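Local coordinates for protein thymidylate synthase thyX (Helicobacter pylori, PDB 3N3Y) that probably catalyses the reductive methylation of dUMP to dTMP, taking the methyl group from methylenetetrahydrofolate and reducing power from NADPH by way of its bound FAD, at residues L72-G75 / A76-E79; Q176-L179 / T180-S184; K186-K189 / E190-D193. One frame throughout, in Å; residues are numbered along the deposited sequence.

Interaction 1. Residues L72-G75 / A76-E79; sequences LSRG and ALQE. With UMP (2'-deoxyuridine 5'-monophosphate), chain H; UMP (2'-deoxyuridine 5'-monophosphate), chain G.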
loop_
_atom_site.group_PDB
_atom_site.type_symbol
_atom_site.label_atom_id
_atom_site.label_comp_id
_atom_site.label_asym_id
_atom_site.label_seq_id
_atom_site.Cartn_x
_atom_site.Cartn_y
_atom_site.Cartn_z
ATOM N N LEU A 72 20.460 14.264 6.167
ATOM C CA LEU A 72 20.304 13.669 4.855
ATOM C C LEU A 72 20.036 14.817 3.867
ATOM O O LEU A 72 19.352 15.795 4.209
ATOM C CB LEU A 72 19.130 12.677 4.881
ATOM C CG LEU A 72 18.935 11.803 3.644
ATOM C CD1 LEU A 72 20.002 10.726 3.589
ATOM C CD2 LEU A 72 17.528 11.209 3.584
ATOM N N SER A 73 20.584 14.732 2.663
ATOM C CA SER A 73 20.355 15.780 1.678
ATOM C C SER A 73 18.936 15.671 1.115
ATOM O O SER A 73 18.324 14.599 1.164
ATOM C CB SER A 73 21.382 15.694 0.542
ATOM O OG SER A 73 21.091 14.657 -0.374
ATOM N N ARG A 74 18.420 16.780 0.584
ATOM C CA ARG A 74 17.122 16.777 -0.091
ATOM C C ARG A 74 17.157 15.858 -1.304
ATOM O O ARG A 74 16.152 15.209 -1.632
ATOM C CB ARG A 74 16.721 18.183 -0.549
ATOM C CG ARG A 74 16.685 19.228 0.545
ATOM C CD ARG A 74 15.305 19.432 1.113
ATOM N NE ARG A 74 14.366 19.931 0.112
ATOM C CZ ARG A 74 13.057 20.050 0.322
ATOM N NH1 ARG A 74 12.535 19.701 1.500
ATOM N NH2 ARG A 74 12.259 20.498 -0.647
ATOM N N GLY A 75 18.307 15.828 -1.984
ATOM C CA GLY A 75 18.493 14.957 -3.125
ATOM C C GLY A 75 18.273 13.501 -2.748
ATOM O O GLY A 75 17.619 12.753 -3.483
ATOM N N ALA A 76 18.802 13.098 -1.595
ATOM C CA ALA A 76 18.625 11.717 -1.120
ATOM C C ALA A 76 17.204 11.486 -0.608
ATOM O O ALA A 76 16.673 10.380 -0.704
ATOM C CB ALA A 76 19.642 11.374 -0.034
ATOM N N LEU A 77 16.597 12.532 -0.052
ATOM C CA LEU A 77 15.193 12.475 0.334
ATOM C C LEU A 77 14.311 12.136 -0.878
ATOM O O LEU A 77 13.354 11.395 -0.755
ATOM C CB LEU A 77 14.753 13.806 0.947
ATOM C CG LEU A 77 13.272 13.906 1.307
ATOM C CD1 LEU A 77 12.962 12.908 2.439
ATOM C CD2 LEU A 77 12.879 15.329 1.698
ATOM N N GLN A 78 14.639 12.692 -2.043
ATOM C CA GLN A 78 13.891 12.400 -3.273
ATOM C C GLN A 78 13.826 10.899 -3.504
ATOM O O GLN A 78 12.784 10.370 -3.883
ATOM C CB GLN A 78 14.551 13.050 -4.507
ATOM C CG GLN A 78 14.441 14.563 -4.636
ATOM C CD GLN A 78 13.157 14.998 -5.340
ATOM O OE1 GLN A 78 12.195 14.225 -5.459
ATOM N NE2 GLN A 78 13.141 16.230 -5.811
ATOM N N GLU A 79 14.945 10.215 -3.280
ATOM C CA GLU A 79 15.014 8.772 -3.498
ATOM C C GLU A 79 14.388 7.960 -2.358
ATOM O O GLU A 79 13.701 6.969 -2.598
ATOM C CB GLU A 79 16.461 8.339 -3.730
ATOM C CG GLU A 79 17.135 9.093 -4.871
ATOM C CD GLU A 79 18.522 8.550 -5.201
ATOM O OE1 GLU A 79 18.947 7.576 -4.537
ATOM O OE2 GLU A 79 19.184 9.090 -6.125
HETATM N N1 UMP H . 15.342 7.559 -8.237
HETATM C C2 UMP H . 15.649 6.827 -7.109
HETATM N N3 UMP H . 16.907 6.289 -6.962
HETATM C C4 UMP H . 17.862 6.486 -7.941
HETATM C C5 UMP H . 17.546 7.225 -9.079
HETATM C C6 UMP H . 16.276 7.769 -9.217
HETATM O O2 UMP H . 14.790 6.664 -6.242
HETATM O O4 UMP H . 18.983 6.005 -7.795
HETATM C "C1'" UMP H . 13.994 8.132 -8.337
HETATM C "C2'" UMP H . 13.915 9.320 -7.371
HETATM C "C3'" UMP H . 13.325 10.447 -8.194
HETATM C "C4'" UMP H . 13.622 10.036 -9.627
HETATM O "O3'" UMP H . 11.929 10.527 -7.999
HETATM O "O4'" UMP H . 13.797 8.628 -9.642
HETATM C "C5'" UMP H . 14.876 10.729 -10.151
HETATM O "O5'" UMP H . 15.889 10.673 -9.164
HETATM P P UMP H . 17.385 11.241 -9.437
HETATM O OP1 UMP H . 17.246 12.669 -9.886
HETATM O OP2 UMP H . 18.108 10.405 -10.472
HETATM O OP3 UMP H . 18.162 11.138 -8.171
HETATM N N1 UMP G . 5.514 18.108 2.060
HETATM C C2 UMP G . 4.511 18.004 1.118
HETATM N N3 UMP G . 3.693 19.094 0.883
HETATM C C4 UMP G . 3.891 20.276 1.583
HETATM C C5 UMP G . 4.906 20.378 2.537
HETATM C C6 UMP G . 5.716 19.275 2.759
HETATM O O2 UMP G . 4.354 16.945 0.500
HETATM O O4 UMP G . 3.166 21.236 1.355
HETATM C "C1'" UMP G . 6.390 16.954 2.275
HETATM C "C2'" UMP G . 7.320 16.865 1.067
HETATM C "C3'" UMP G . 8.679 16.588 1.681
HETATM C "C4'" UMP G . 8.584 17.177 3.079
HETATM O "O3'" UMP G . 8.865 15.198 1.779
HETATM O "O4'" UMP G . 7.208 17.161 3.408
HETATM C "C5'" UMP G . 9.097 18.623 3.134
HETATM O "O5'" UMP G . 8.633 19.310 1.991
HETATM P P UMP G . 8.841 20.877 1.702
HETATM O OP1 UMP G . 10.321 21.087 1.649
HETATM O OP2 UMP G . 8.155 21.716 2.756
HETATM O OP3 UMP G . 8.208 21.223 0.395
#
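Ser73 OG is gripped from two directions: it accepts the amide hydrogen of Ala76 N at 3.0 Å, and it is also hydrogen-bonded to the carboxylate of Glu190. The first bond makes Ser73 the N-cap of helix 74-80. Its hydroxyl reaches the amide because chi1 of 77° sets OG between the backbone N and the carbonyl carbon. A serine suits the place, being short enough to bend back onto the first turn. Just before it, Leu72 lays CD1 on the methyl of Ala76, with CD1 to CB at 3.7 Å, so an apolar contact lies beside the polar cap. The backbone bond from Leu77 N to Ser73 O then starts the helix.

Arg74 leads the other way, to a dUMP phosphate. The oxygen OP1 meets the guanidinium at its edge, near its plane, 2.6 Å from NH1 and, more weakly, 3.1 Å from NH2. Glu160 of the second subunit forms a salt bridge to Arg74 NE. Gln78 NE2 bonds to Arg74 O of that same subunit. A second dUMP lies by Glu79, whose carboxylate sits over one face of the uracil toward its N3–C4 side, with CD 3.3 Å from N3. One short capped helix thus addresses two nucleotides, and the positive charge of Arg74 would probably offset the negative charge of a phosphate in a site shared across a subunit interface.

Interaction 2. Residues Q176-L179 / T180-S184; sequences QNLL and TLRSS. With FAD (flavin-adenine dinucleotide), chain F.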
loop_
_atom_site.group_PDB
_atom_site.type_symbol
_atom_site.label_atom_id
_atom_site.label_comp_id
_atom_site.label_asym_id
_atom_site.label_seq_id
_atom_site.Cartn_x
_atom_site.Cartn_y
_atom_site.Cartn_z
ATOM N N GLN A 176 13.945 -4.732 4.639
ATOM C CA GLN A 176 14.825 -5.630 3.883
ATOM C C GLN A 176 14.943 -5.184 2.436
ATOM O O GLN A 176 16.037 -5.165 1.894
ATOM C CB GLN A 176 14.347 -7.084 3.911
ATOM C CG GLN A 176 14.527 -7.785 5.236
ATOM C CD GLN A 176 14.163 -9.266 5.148
ATOM O OE1 GLN A 176 14.694 -10.097 5.888
ATOM N NE2 GLN A 176 13.264 -9.600 4.233
ATOM N N ASN A 177 13.800 -4.883 1.811
ATOM C CA ASN A 177 13.750 -4.391 0.438
ATOM C C ASN A 177 14.626 -3.128 0.293
ATOM O O ASN A 177 15.534 -3.089 -0.524
ATOM C CB ASN A 177 12.282 -4.131 0.014
ATOM C CG ASN A 177 12.141 -3.676 -1.465
ATOM O OD1 ASN A 177 12.614 -4.342 -2.394
ATOM N ND2 ASN A 177 11.482 -2.535 -1.670
ATOM N N LEU A 178 14.359 -2.120 1.119
ATOM C CA LEU A 178 15.154 -0.899 1.157
ATOM C C LEU A 178 16.665 -1.181 1.201
ATOM O O LEU A 178 17.416 -0.670 0.363
ATOM C CB LEU A 178 14.746 -0.027 2.350
ATOM C CG LEU A 178 15.438 1.340 2.478
ATOM C CD1 LEU A 178 15.316 2.114 1.180
ATOM C CD2 LEU A 178 14.852 2.162 3.630
ATOM N N LEU A 179 17.098 -1.992 2.170
ATOM C CA LEU A 179 18.517 -2.284 2.355
ATOM C C LEU A 179 19.125 -2.936 1.130
ATOM O O LEU A 179 20.237 -2.595 0.732
ATOM C CB LEU A 179 18.757 -3.157 3.576
ATOM C CG LEU A 179 18.393 -2.529 4.919
ATOM C CD1 LEU A 179 18.750 -3.476 6.050
ATOM C CD2 LEU A 179 19.093 -1.209 5.103
ATOM N N THR A 180 18.388 -3.848 0.513
ATOM C CA THR A 180 18.863 -4.501 -0.700
ATOM C C THR A 180 19.047 -3.529 -1.873
ATOM O O THR A 180 20.104 -3.500 -2.501
ATOM C CB THR A 180 17.912 -5.631 -1.115
ATOM O OG1 THR A 180 17.808 -6.560 -0.038
ATOM C CG2 THR A 180 18.420 -6.358 -2.361
ATOM N N LEU A 181 18.015 -2.740 -2.168
ATOM C CA LEU A 181 18.053 -1.803 -3.299
ATOM C C LEU A 181 19.101 -0.688 -3.122
ATOM O O LEU A 181 19.737 -0.273 -4.085
ATOM C CB LEU A 181 16.662 -1.182 -3.537
ATOM C CG LEU A 181 15.560 -2.046 -4.171
ATOM C CD1 LEU A 181 14.174 -1.482 -3.920
ATOM C CD2 LEU A 181 15.784 -2.228 -5.668
ATOM N N ARG A 182 19.279 -0.211 -1.894
ATOM C CA ARG A 182 20.057 0.999 -1.665
ATOM C C ARG A 182 21.498 0.755 -1.199
ATOM O O ARG A 182 22.287 1.687 -1.166
ATOM C CB ARG A 182 19.328 1.944 -0.700
ATOM C CG ARG A 182 17.931 2.341 -1.177
ATOM C CD ARG A 182 17.992 3.059 -2.520
ATOM N NE ARG A 182 16.681 3.550 -2.927
ATOM C CZ ARG A 182 16.451 4.309 -4.002
ATOM N NH1 ARG A 182 17.450 4.685 -4.786
ATOM N NH2 ARG A 182 15.213 4.694 -4.292
ATOM N N SER A 183 21.831 -0.486 -0.852
ATOM C CA SER A 183 23.199 -0.853 -0.513
ATOM C C SER A 183 23.914 -1.377 -1.759
ATOM O O SER A 183 25.105 -1.694 -1.724
ATOM C CB SER A 183 23.233 -1.910 0.604
ATOM O OG SER A 183 22.797 -3.180 0.133
ATOM N N SER A 184 23.172 -1.478 -2.854
ATOM C CA SER A 184 23.726 -1.915 -4.130
ATOM C C SER A 184 24.763 -0.936 -4.699
ATOM O O SER A 184 24.777 0.255 -4.346
ATOM C CB SER A 184 22.596 -2.059 -5.132
ATOM O OG SER A 184 23.067 -1.784 -6.428
HETATM P PA FAD F . 8.198 0.349 -2.264
HETATM O O1A FAD F . 8.387 0.618 -0.791
HETATM O O2A FAD F . 7.607 1.482 -3.062
HETATM O O5B FAD F . 7.357 -0.998 -2.428
HETATM C C5B FAD F . 7.654 -2.138 -1.642
HETATM C C4B FAD F . 7.095 -3.310 -2.414
HETATM O O4B FAD F . 5.687 -3.157 -2.500
HETATM C C3B FAD F . 7.597 -3.290 -3.847
HETATM O O3B FAD F . 8.808 -4.004 -3.996
HETATM C C2B FAD F . 6.452 -3.883 -4.631
HETATM O O2B FAD F . 6.542 -5.281 -4.539
HETATM C C1B FAD F . 5.246 -3.504 -3.797
HETATM N N9A FAD F . 4.477 -2.358 -4.297
HETATM C C8A FAD F . 4.374 -1.142 -3.682
HETATM N N7A FAD F . 3.541 -0.382 -4.426
HETATM C C5A FAD F . 3.114 -1.097 -5.491
HETATM C C6A FAD F . 2.274 -0.783 -6.552
HETATM N N6A FAD F . 1.563 0.357 -6.555
HETATM N N1A FAD F . 2.036 -1.748 -7.503
HETATM C C2A FAD F . 2.620 -2.994 -7.407
HETATM N N3A FAD F . 3.451 -3.293 -6.359
HETATM C C4A FAD F . 3.694 -2.348 -5.422
HETATM N N1 FAD F . 12.584 5.669 -10.243
HETATM C C2 FAD F . 12.315 6.447 -11.361
HETATM O O2 FAD F . 11.209 6.957 -11.532
HETATM N N3 FAD F . 13.291 6.676 -12.300
HETATM C C4 FAD F . 14.542 6.120 -12.129
HETATM O O4 FAD F . 15.410 6.333 -12.976
HETATM C C4X FAD F . 14.815 5.333 -11.006
HETATM N N5 FAD F . 16.058 4.779 -10.841
HETATM C C5X FAD F . 16.349 4.015 -9.733
HETATM C C6 FAD F . 17.632 3.484 -9.598
HETATM C C7 FAD F . 17.943 2.706 -8.494
HETATM C C7M FAD F . 19.328 2.129 -8.355
HETATM C C8 FAD F . 16.975 2.467 -7.519
HETATM C C8M FAD F . 17.329 1.623 -6.328
HETATM C C9 FAD F . 15.687 2.996 -7.657
HETATM C C9A FAD F . 15.365 3.784 -8.767
HETATM N N10 FAD F . 14.097 4.335 -8.933
HETATM C C10 FAD F . 13.831 5.110 -10.052
HETATM C "C1'" FAD F . 13.006 4.123 -7.912
HETATM C "C2'" FAD F . 12.249 2.810 -8.122
HETATM O "O2'" FAD F . 11.521 2.857 -9.325
HETATM C "C3'" FAD F . 11.294 2.507 -6.955
HETATM O "O3'" FAD F . 10.207 3.409 -6.903
HETATM C "C4'" FAD F . 11.998 2.557 -5.599
HETATM O "O4'" FAD F . 13.225 1.862 -5.692
HETATM C "C5'" FAD F . 11.132 1.912 -4.522
HETATM O "O5'" FAD F . 11.057 0.533 -4.840
HETATM P P FAD F . 9.823 -0.426 -4.420
HETATM O O1P FAD F . 10.246 -1.870 -4.548
HETATM O O2P FAD F . 8.601 -0.119 -5.238
HETATM O O3P FAD F . 9.623 -0.101 -2.859
#
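The last turns of helix 172-182 form one wall of the FAD pocket; Asn177 lies about a turn before Leu181 and Arg182, which also face the cofactor. Asn177 donates from ND2 to the FAD phosphate oxygen O1P at 3.2 Å. Its CG is anti to the backbone N (chi1 -177°), and OD1 rests 3.6 Å from CD1 of Leu181; both residues pack on Phe54 of the third subunit. Arg182 spreads one guanidinium face over the flavin methyl C8M, which lies 3.4 Å from NH1, toward the rim. Its NE bonds to His83 and its NH2 to O2 of a dUMP; these two bonds, along one edge, hold the flat head in its rotation. CG of Arg182 is supported by Leu178 CD1 at 3.5 Å.

Two hydroxyls fold back on the preceding turn. Thr180 OG1 donates to Gln176 O at 3.0 Å, and Ser183 OG to Leu179 O at 2.7 Å; Ser183 OG is also hydrogen-bonded to His216. In both residues hydroxyl and backbone N-H reach the carbonyl oxygen from opposite faces of its plane. Short hydroxyl side chains suit these bonds to the carbonyl four residues earlier, typical of serine and threonine in and at the ends of helices; the face carrying Asn177, Leu181 and Arg182 belongs to the ThyX site where flavin and dUMP meet, in which Arg182 is predicted to activate the nucleotide.

Interaction 3. Residues K186-K189 / E190-D193; sequences KALK and EMQD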
loop_
_atom_site.group_PDB
_atom_site.type_symbol
_atom_site.label_atom_id
_atom_site.label_comp_id
_atom_site.label_asym_id
_atom_site.label_seq_id
_atom_site.Cartn_x
_atom_site.Cartn_y
_atom_site.Cartn_z
ATOM N N LYS A 186 24.762 0.068 -7.716
ATOM C CA LYS A 186 24.043 0.924 -8.658
ATOM C C LYS A 186 23.480 2.149 -7.938
ATOM O O LYS A 186 23.149 3.147 -8.564
ATOM C CB LYS A 186 22.886 0.159 -9.296
ATOM C CG LYS A 186 23.307 -1.006 -10.164
ATOM C CD LYS A 186 23.819 -0.522 -11.503
ATOM C CE LYS A 186 24.493 -1.656 -12.247
ATOM N NZ LYS A 186 25.600 -2.230 -11.426
ATOM N N ALA A 187 23.366 2.054 -6.616
ATOM C CA ALA A 187 22.740 3.097 -5.816
ATOM C C ALA A 187 23.642 4.315 -5.576
ATOM O O ALA A 187 24.878 4.217 -5.529
ATOM C CB ALA A 187 22.243 2.527 -4.485
ATOM N N LEU A 188 23.002 5.462 -5.408
ATOM C CA LEU A 188 23.701 6.695 -5.082
ATOM C C LEU A 188 24.513 6.531 -3.796
ATOM O O LEU A 188 24.014 6.004 -2.794
ATOM C CB LEU A 188 22.686 7.831 -4.937
ATOM C CG LEU A 188 23.242 9.228 -4.710
ATOM C CD1 LEU A 188 23.945 9.734 -5.983
ATOM C CD2 LEU A 188 22.126 10.153 -4.266
ATOM N N LYS A 189 25.765 6.980 -3.829
ATOM C CA LYS A 189 26.657 6.848 -2.683
ATOM C C LYS A 189 25.992 7.236 -1.359
ATOM O O LYS A 189 26.183 6.571 -0.347
ATOM C CB LYS A 189 27.917 7.686 -2.910
ATOM C CG LYS A 189 28.854 7.786 -1.719
ATOM C CD LYS A 189 29.256 6.418 -1.188
ATOM C CE LYS A 189 30.484 6.529 -0.285
ATOM N NZ LYS A 189 30.596 7.875 0.383
ATOM N N GLU A 190 25.214 8.316 -1.357
ATOM C CA GLU A 190 24.607 8.772 -0.113
ATOM C C GLU A 190 23.564 7.781 0.394
ATOM O O GLU A 190 23.378 7.625 1.600
ATOM C CB GLU A 190 23.989 10.167 -0.261
ATOM C CG GLU A 190 23.604 10.813 1.079
ATOM C CD GLU A 190 22.922 12.189 0.931
ATOM O OE1 GLU A 190 22.821 12.711 -0.209
ATOM O OE2 GLU A 190 22.467 12.735 1.964
ATOM N N MET A 191 22.874 7.135 -0.537
ATOM C CA MET A 191 21.888 6.123 -0.198
ATOM C C MET A 191 22.539 4.829 0.309
ATOM O O MET A 191 21.960 4.120 1.140
ATOM C CB MET A 191 20.966 5.852 -1.396
ATOM C CG MET A 191 20.105 7.066 -1.767
ATOM S SD MET A 191 19.065 7.662 -0.389
ATOM C CE MET A 191 17.836 6.351 -0.325
ATOM N N GLN A 192 23.738 4.522 -0.179
ATOM C CA GLN A 192 24.477 3.374 0.353
ATOM C C GLN A 192 24.892 3.667 1.793
ATOM O O GLN A 192 24.787 2.809 2.664
ATOM C CB GLN A 192 25.695 3.030 -0.503
ATOM C CG GLN A 192 25.398 2.845 -1.983
ATOM C CD GLN A 192 26.635 2.413 -2.757
ATOM O OE1 GLN A 192 27.585 1.900 -2.174
ATOM N NE2 GLN A 192 26.624 2.608 -4.070
ATOM N N ASP A 193 25.327 4.890 2.052
ATOM C CA ASP A 193 25.652 5.277 3.414
ATOM C C ASP A 193 24.419 5.275 4.322
ATOM O O ASP A 193 24.508 4.926 5.497
ATOM C CB ASP A 193 26.317 6.651 3.454
ATOM C CG ASP A 193 27.644 6.692 2.693
ATOM O OD1 ASP A 193 28.154 5.616 2.297
ATOM O OD2 ASP A 193 28.175 7.811 2.492
#
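Gln192 and Ala187 make the contact that joins the incoming loop to helix 189-201. Gln192 NE2 donates to Ala187 O at 2.8 Å, with an N-H...O angle of 158°. The acceptor lies close to the amide plane of the glutamine, whereas NE2 stands above the carbonyl plane, 35° out of it, and does not follow a lone pair. An extended glutamine has the length to span this gap: beyond CG its chain runs straight, chi2 -176°, and on the way CG passes 4.0 Å from the methyl of Ala187. The small methyl leaves the glutamine chain to run alongside.

The next residue, Leu188, holds the N-cap position. Being a leucine, it has no polar side chain to offer the first amides. Its carbonyl oxygen instead begins the helical pattern, accepting from Gln192 N at 3.0 Å and weakly from Met191 N. Its CB meets Met191 CG at 4.2 Å.

On the outer surface, Lys189 and Asp193 form a salt bridge one turn apart. NZ lies 3.2 Å from OD2 and approaches the syn lone pair of that oxygen, on the side of OD1. The lysine chain bends at chi2 and chi4 to bring its ammonium to the edge of the aspartate carboxylate, a pairing well suited to a solvent-facing helix.

Further out, Lys186 O, just before the contact, is bonded to Arg94 of the second subunit. Glu190 sends OE1 to the hydroxyl of Tyr156 of that subunit, while Leu188 packs on the same tyrosine. Through Met191 on Ala76 and Glu79, the start of helix 189-201 lies against helix 74-80, with helix 172-182 leading in through the connecting loop.

Overall arrangement
Along the chain the three contacts come in series, none nested in or crossing another, and each spans only neighbouring turns. Interaction 1 closes where strand 64-73 passes into helix 74-80. Interaction 2 follows much later, at the end of helix 172-182, and interaction 3 soon after, where the short loop enters helix 189-201. In space they converge: the centres of interactions 2 and 3 are about 10 Å apart, and those of 1 and 3 about 11 Å. A long, weak ion pair between Glu79 and Arg182 links interactions 1 and 2, while the methyl of Ala187 rests near Arg182 O. Together they join three helices and a sheet strand around the nucleotide and flavin sites.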